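Local coordinates for protein polyporopepsin (Irpex lacteus, PDB 1WKR) that is a pepsin-like aspartic endopeptidase that clots milk and cleaves proteins with broad specificity, held here in complex with the inhibitor pepstatin, at residues A271-R276 and S288-V293; F147-T151 and F334-N340; A1-V5 and G136-T140. All coordinates share one frame; numbering follows the deposited sequence.

Contact 1. Residues A271-R276 and S288-V293; sequences AQIWPR and SVYLIV
The indole of W274 meets I292 at its edge. Methyl CG2 of I292 lies near the ring plane, 3.8 Å from W274 CE3, and the two side chains cross at about a right angle. One face of the same ring carries CD of P275. The indole is turned to this place because W274 CG stands anti to the backbone N (chi1 -178°). Its NE1 bonds to the carbonyl of L278. The second flat group is the guanidinium of R276. I273 CD1 rests over one face, offset toward the rim, and V289 CG2 approaches obliquely, 3.9 Å from R276 NH1. R276 and V289 lie side by side and point the same way. R276 CG also packs against the carbonyl O of S288, 3.3 Å away.

Between these groups the backbones form a single antiparallel bridge, with I273 and L291 as its non-hydrogen-bonded pair. I292 N donates to Q272 O at 2.9 Å, from above the carbonyl plane. W274 N donates to Y290 O at 2.8 Å, with an angle of 163° at the hydrogen. A water accepts from Y290 N and lies 2.8 Å from W274 O, able to donate. On the face of the bridge that carries I273 and L291, I273 CG2 touches both V289 CG1 and L291 CD2, each at 3.7 Å. I292 points toward the other segment, and its CD1 reaches A271 O at 3.5 Å.

L291 and I292 also make backbone bonds to L243 and T218, so the bridge fastens the 271-276 loop to the strands of the C-terminal lobe. Two bridge N-H groups each find a carbonyl across it, and the water takes Y290 N. Backbone bonds thus hold the loop, and the R276 charge is paired with the N340 carboxylate.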
# COMPACT_ATOMS: atom_id res chain seq x y z
N ALA A 271 5.59 -15.26 7.34
CA ALA A 271 5.04 -14.03 6.74
C ALA A 271 4.14 -13.29 7.70
O ALA A 271 3.85 -12.09 7.48
CB ALA A 271 4.24 -14.39 5.49
N GLN A 272 3.61 -13.95 8.73
CA GLN A 272 2.70 -13.32 9.71
C GLN A 272 3.41 -12.60 10.81
O GLN A 272 2.74 -12.01 11.66
CB GLN A 272 1.78 -14.39 10.31
CG GLN A 272 0.69 -14.86 9.32
CD GLN A 272 -0.04 -16.06 9.86
OE1 GLN A 272 -0.72 -15.99 10.89
NE2 GLN A 272 0.11 -17.18 9.22
N ILE A 273 4.75 -12.61 10.83
CA ILE A 273 5.51 -12.00 11.94
C ILE A 273 6.34 -10.84 11.44
O ILE A 273 6.77 -10.79 10.28
CB ILE A 273 6.35 -13.04 12.76
CG1 ILE A 273 7.68 -13.36 12.07
CG2 ILE A 273 5.48 -14.25 13.05
CD1 ILE A 273 8.56 -14.29 12.89
N TRP A 274 6.60 -9.86 12.36
CA TRP A 274 7.49 -8.76 12.09
C TRP A 274 8.93 -9.28 11.99
O TRP A 274 9.26 -10.24 12.75
CB TRP A 274 7.35 -7.73 13.22
CG TRP A 274 8.16 -6.50 13.08
CD1 TRP A 274 9.41 -6.28 13.51
CD2 TRP A 274 7.77 -5.30 12.37
NE1 TRP A 274 9.87 -5.02 13.12
CE2 TRP A 274 8.88 -4.44 12.42
CE3 TRP A 274 6.64 -4.90 11.66
CZ2 TRP A 274 8.89 -3.12 11.78
CZ3 TRP A 274 6.58 -3.62 11.10
CH2 TRP A 274 7.71 -2.79 11.11
N PRO A 275 9.77 -8.75 11.14
CA PRO A 275 11.18 -9.23 11.07
C PRO A 275 11.87 -9.10 12.41
O PRO A 275 12.09 -7.99 12.93
CB PRO A 275 11.80 -8.32 10.00
CG PRO A 275 10.90 -7.13 9.85
CD PRO A 275 9.52 -7.70 10.14
N ARG A 276 12.22 -10.26 13.01
CA ARG A 276 12.66 -10.25 14.40
C ARG A 276 14.00 -9.54 14.63
O ARG A 276 14.16 -8.93 15.71
CB ARG A 276 12.75 -11.66 14.92
CG ARG A 276 11.36 -12.25 15.15
CD ARG A 276 11.37 -13.72 15.51
NE ARG A 276 11.66 -14.55 14.31
CZ ARG A 276 11.53 -15.88 14.30
NH1 ARG A 276 11.26 -16.56 15.41
NH2 ARG A 276 11.64 -16.54 13.15
N SER A 288 11.90 -12.37 20.22
CA SER A 288 10.44 -12.29 20.51
C SER A 288 9.65 -12.26 19.20
O SER A 288 10.17 -11.78 18.20
CB SER A 288 10.10 -10.97 21.21
OG SER A 288 10.96 -10.82 22.40
N VAL A 289 8.46 -12.86 19.24
CA VAL A 289 7.62 -12.97 18.01
C VAL A 289 6.41 -12.02 18.11
O VAL A 289 5.54 -12.22 18.96
CB VAL A 289 7.12 -14.40 17.87
CG1 VAL A 289 6.21 -14.49 16.63
CG2 VAL A 289 8.32 -15.32 17.66
N TYR A 290 6.35 -11.05 17.19
CA TYR A 290 5.22 -10.11 17.13
C TYR A 290 4.55 -10.30 15.77
O TYR A 290 5.21 -10.53 14.74
CB TYR A 290 5.69 -8.62 17.27
CG TYR A 290 6.45 -8.43 18.55
CD1 TYR A 290 5.84 -8.35 19.75
CD2 TYR A 290 7.84 -8.32 18.50
CE1 TYR A 290 6.57 -8.18 21.00
CE2 TYR A 290 8.58 -8.09 19.71
CZ TYR A 290 7.88 -8.04 20.82
OH TYR A 290 8.69 -7.85 22.03
N LEU A 291 3.24 -10.21 15.73
CA LEU A 291 2.45 -10.49 14.54
C LEU A 291 2.08 -9.25 13.79
O LEU A 291 1.82 -8.18 14.38
CB LEU A 291 1.22 -11.29 14.87
CG LEU A 291 1.44 -12.56 15.71
CD1 LEU A 291 0.15 -13.32 15.90
CD2 LEU A 291 2.52 -13.43 15.06
N ILE A 292 1.98 -9.38 12.46
CA ILE A 292 1.61 -8.24 11.60
C ILE A 292 0.17 -8.28 11.15
O ILE A 292 -0.24 -7.41 10.39
CB ILE A 292 2.62 -8.02 10.44
CG1 ILE A 292 2.85 -9.27 9.55
CG2 ILE A 292 3.95 -7.54 11.02
CD1 ILE A 292 1.61 -9.73 8.82
N VAL A 293 -0.60 -9.24 11.63
CA VAL A 293 -2.06 -9.23 11.47
C VAL A 293 -2.63 -8.38 12.55
O VAL A 293 -2.37 -8.64 13.76
CB VAL A 293 -2.63 -10.67 11.49
CG1 VAL A 293 -4.16 -10.63 11.44
CG2 VAL A 293 -2.06 -11.46 10.33
O HOH W 1 8.53 -10.28 15.48

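Contact 2. Residues F147-T151 and F334-N340; sequences FEPTT and FTTATSN. With SO4 (sulfate ion), chain I.
E148 and F334 meet because each sends its CG out beside its own backbone N (chi1 -65° and -64°). The glutamate is extended beyond CG and runs obliquely across the phenyl ring. E148 CB sits over one ring face. The carboxylate lies farther out, with E148 CD 3.4 Å from F334 CE2, and its plane is tilted 33° from the ring. Cutting E148 back to an alanine removes CG and the carboxylate, and would probably leave the CD2, CE2 and CZ side of the ring without that cover and the phenyl more free to turn.

P149 takes the other part of F334. P149 CD packs on F334 CB at 3.5 Å, and P149 CG approaches A337 CB at 4.4 Å. F334 and A337 are the ends of a type I beta turn, closed by the bond from A337 N to F334 O. At the far end, T151 CG2 lies 4.0 Å from S339 CB.

No direct hydrogen bond joins the two segments, but two waters do. One accepts from T150 N and donates to N340 OD1. The other donates to T150 O and to N340 OD1, and accepts from S339 OG at 2.7 Å. A sulfate, probably from the crystallisation liquor, accepts a bond from T336 OG1. N340 O is bonded to N270 ND2.

The segments follow strands 142-146 and 326-331, both neighbours of strand 316-321. This antiparallel sheet is the interdomain backbone sheet of pepsin-like proteinases, and the contact packs the C-terminal tail against one of its loops.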
# COMPACT_ATOMS: atom_id res chain seq x y z
N PHE A 147 7.07 -5.82 -3.81
CA PHE A 147 7.68 -5.67 -2.48
C PHE A 147 8.33 -6.99 -2.11
O PHE A 147 8.02 -8.04 -2.68
CB PHE A 147 6.64 -5.28 -1.43
CG PHE A 147 6.02 -3.89 -1.56
CD1 PHE A 147 6.48 -2.95 -2.41
CD2 PHE A 147 5.00 -3.56 -0.69
CE1 PHE A 147 5.93 -1.65 -2.43
CE2 PHE A 147 4.42 -2.28 -0.69
CZ PHE A 147 4.91 -1.34 -1.57
N GLU A 148 9.28 -6.95 -1.17
CA GLU A 148 9.97 -8.14 -0.70
C GLU A 148 10.21 -8.04 0.78
O GLU A 148 10.32 -6.92 1.32
CB GLU A 148 11.33 -8.27 -1.42
CG GLU A 148 11.19 -8.49 -2.89
CD GLU A 148 12.53 -8.59 -3.63
OE1 GLU A 148 13.62 -8.48 -2.98
OE2 GLU A 148 12.42 -8.78 -4.88
N PRO A 149 10.34 -9.17 1.48
CA PRO A 149 10.69 -9.09 2.92
C PRO A 149 12.05 -8.42 3.10
O PRO A 149 12.87 -8.37 2.19
CB PRO A 149 10.76 -10.58 3.33
CG PRO A 149 9.95 -11.30 2.28
CD PRO A 149 10.27 -10.57 0.99
N THR A 150 12.25 -7.94 4.31
CA THR A 150 13.49 -7.22 4.60
C THR A 150 14.10 -7.68 5.97
O THR A 150 13.37 -8.12 6.85
CB THR A 150 13.20 -5.79 4.57
OG1 THR A 150 14.49 -5.08 4.65
CG2 THR A 150 12.38 -5.28 5.75
N THR A 151 15.42 -7.52 6.03
CA THR A 151 16.17 -7.70 7.34
C THR A 151 17.05 -6.48 7.46
O THR A 151 18.02 -6.57 8.32
CB THR A 151 17.05 -8.96 7.31
OG1 THR A 151 17.94 -8.91 6.24
CG2 THR A 151 16.17 -10.25 7.15
N PHE A 334 9.84 -15.08 -2.81
CA PHE A 334 9.92 -14.81 -1.36
C PHE A 334 8.62 -15.21 -0.66
O PHE A 334 8.59 -15.05 0.58
CB PHE A 334 10.22 -13.31 -1.14
CG PHE A 334 11.54 -12.91 -1.67
CD1 PHE A 334 12.66 -13.10 -0.89
CD2 PHE A 334 11.69 -12.30 -2.91
CE1 PHE A 334 13.98 -12.71 -1.41
CE2 PHE A 334 12.94 -11.93 -3.40
CZ PHE A 334 14.05 -12.18 -2.68
N THR A 335 7.58 -15.71 -1.32
CA THR A 335 6.38 -16.05 -0.59
C THR A 335 6.69 -16.98 0.58
O THR A 335 6.16 -16.82 1.69
CB THR A 335 5.37 -16.70 -1.53
OG1 THR A 335 5.07 -15.76 -2.59
CG2 THR A 335 4.06 -17.06 -0.82
N THR A 336 7.54 -17.96 0.36
CA THR A 336 7.89 -18.94 1.39
C THR A 336 9.19 -18.58 2.13
O THR A 336 9.72 -19.49 2.83
CB THR A 336 7.98 -20.38 0.79
OG1 THR A 336 8.99 -20.36 -0.16
CG2 THR A 336 6.65 -20.80 0.15
N ALA A 337 9.65 -17.37 2.11
CA ALA A 337 10.84 -17.00 2.86
C ALA A 337 10.65 -17.21 4.34
O ALA A 337 9.55 -17.20 4.91
CB ALA A 337 11.19 -15.55 2.61
N THR A 338 11.77 -17.44 5.04
CA THR A 338 11.77 -17.61 6.52
C THR A 338 12.66 -16.58 7.12
O THR A 338 13.20 -16.81 8.24
CB THR A 338 12.17 -19.05 6.90
OG1 THR A 338 13.54 -19.28 6.53
CG2 THR A 338 11.28 -20.07 6.27
N SER A 339 12.87 -15.42 6.49
CA SER A 339 13.86 -14.44 6.98
C SER A 339 13.38 -13.61 8.16
O SER A 339 14.18 -12.97 8.83
CB SER A 339 14.31 -13.55 5.85
OG SER A 339 13.18 -12.95 5.19
N ASN A 340 12.04 -13.50 8.40
CA ASN A 340 11.56 -12.81 9.59
C ASN A 340 11.91 -13.56 10.87
O ASN A 340 12.04 -14.81 10.80
CB ASN A 340 10.04 -12.54 9.51
CG ASN A 340 9.61 -11.62 8.40
OD1 ASN A 340 10.33 -10.72 8.01
ND2 ASN A 340 8.41 -11.86 7.89
OXT ASN A 340 11.96 -12.91 11.91
S SO4 I . 9.59 -22.45 -2.99
O1 SO4 I . 8.91 -23.00 -4.38
O2 SO4 I . 9.70 -20.78 -3.12
O3 SO4 I . 8.68 -22.86 -1.74
O4 SO4 I . 11.05 -22.81 -2.79
O HOH W 2 9.73 -8.80 6.04
O HOH W 3 12.73 -10.77 6.64

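Contact 3. Residues A1-V5 and G136-T140; sequences AAGSV and GTIPT
A2 and P139 lie beside each other, and neither CB points straight at the opposite backbone. A2 CB comes within 4.2 Å of P139 CD. P139 CD is closer to the main chain, 3.6 Å from A2 N, so the proline presents its CD corner to the peptide between A1 and A2. I138 splits its branches. I138 CG2 stands beside the backbone N and faces A1 O at 3.8 Å, while the longer branch leads away from A1, and the side chain packs on F162, L132 and F133. T137 lends its methyl CG2 to A1 O at 4.1 Å; its hydroxyl is bonded to Q135 instead. The methyl of A1 points away from the 136-140 segment.

The one hydrogen bond across the contact uses the chain terminus. A1 N donates to T137 O at 2.8 Å, with a C=O...N angle of 151° and the donor tilted 20° from the carbonyl plane. A1 O also lies close to T137 O, at 3.2 Å, but both are acceptors.

The 136-140 segment leaves helix 128-134 through a Schellman motif at G136. On the other side, G3 pairs with F162 as strand 3-9 begins. The contact thus sets the first residues of the chain against the exit of that helix. A terminal amino group, if charged, would probably strengthen the bond to T137 O and offset the crowding of the two carbonyl oxygens.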
# COMPACT_ATOMS: atom_id res chain seq x y z
N ALA A 1 7.21 4.19 -23.60
CA ALA A 1 7.11 2.69 -23.32
C ALA A 1 6.83 2.54 -21.81
O ALA A 1 6.94 3.46 -21.06
CB ALA A 1 8.50 2.06 -23.70
N ALA A 2 6.54 1.27 -21.44
CA ALA A 2 6.48 0.98 -19.96
C ALA A 2 7.80 1.32 -19.34
O ALA A 2 8.89 1.40 -20.00
CB ALA A 2 6.16 -0.47 -19.73
N GLY A 3 7.78 1.60 -18.03
CA GLY A 3 9.03 1.89 -17.32
C GLY A 3 8.86 1.58 -15.87
O GLY A 3 7.74 1.59 -15.31
N SER A 4 9.98 1.31 -15.23
CA SER A 4 10.04 0.92 -13.78
C SER A 4 10.76 1.94 -13.00
O SER A 4 11.61 2.74 -13.51
CB SER A 4 10.59 -0.41 -13.60
OG SER A 4 9.82 -1.48 -14.17
N VAL A 5 10.59 1.93 -11.67
CA VAL A 5 11.34 2.71 -10.70
C VAL A 5 11.63 1.86 -9.51
O VAL A 5 10.72 1.12 -9.04
CB VAL A 5 10.69 4.03 -10.33
CG1 VAL A 5 9.43 3.84 -9.72
CG2 VAL A 5 11.48 4.86 -9.49
N GLY A 136 0.22 9.05 -23.56
CA GLY A 136 0.76 8.13 -24.58
C GLY A 136 2.00 7.49 -24.17
O GLY A 136 2.65 6.79 -24.98
N THR A 137 2.55 7.66 -22.95
CA THR A 137 3.85 7.15 -22.55
C THR A 137 3.78 5.62 -22.25
O THR A 137 4.64 4.82 -22.82
CB THR A 137 4.32 7.84 -21.34
OG1 THR A 137 4.40 9.26 -21.68
CG2 THR A 137 5.77 7.37 -20.92
N ILE A 138 2.81 5.15 -21.53
CA ILE A 138 2.75 3.70 -21.18
C ILE A 138 1.66 3.04 -21.97
O ILE A 138 0.65 3.71 -22.33
CB ILE A 138 2.60 3.53 -19.65
CG1 ILE A 138 1.26 4.07 -19.13
CG2 ILE A 138 3.79 4.14 -18.98
CD1 ILE A 138 1.05 3.79 -17.63
N PRO A 139 1.77 1.80 -22.31
CA PRO A 139 0.90 1.22 -23.34
C PRO A 139 -0.49 0.78 -22.81
O PRO A 139 -1.44 0.66 -23.59
CB PRO A 139 1.66 -0.01 -23.85
CG PRO A 139 2.62 -0.38 -22.75
CD PRO A 139 2.97 0.93 -22.07
N THR A 140 -0.63 0.63 -21.48
CA THR A 140 -1.98 0.33 -20.88
C THR A 140 -1.96 0.96 -19.50
O THR A 140 -0.90 1.31 -18.97
CB THR A 140 -2.25 -1.15 -20.90
OG1 THR A 140 -3.63 -1.37 -20.57
CG2 THR A 140 -1.35 -1.95 -19.93

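Contact 1 is buried, contact 2 partly buried, and contact 3 lies at the surface. Contacts 1 and 2 touch at the C-terminus, where the 271-276 loop packs on the end of the 334-340 tail; P275 also lies against T150. Contact 3 is separate, its centre about 36 Å from that of contact 1. Segments 136-140 and 147-151 flank the two ends of strand 142-146, so contacts 2 and 3 border the same strand, while contact 1 belongs to the C-terminal lobe. Chemistry follows place. A backbone bridge and branched methyls serve the buried site, waters and a ring against a carboxylate the intermediate one, and one hydrogen bond from the amino terminus the exposed one.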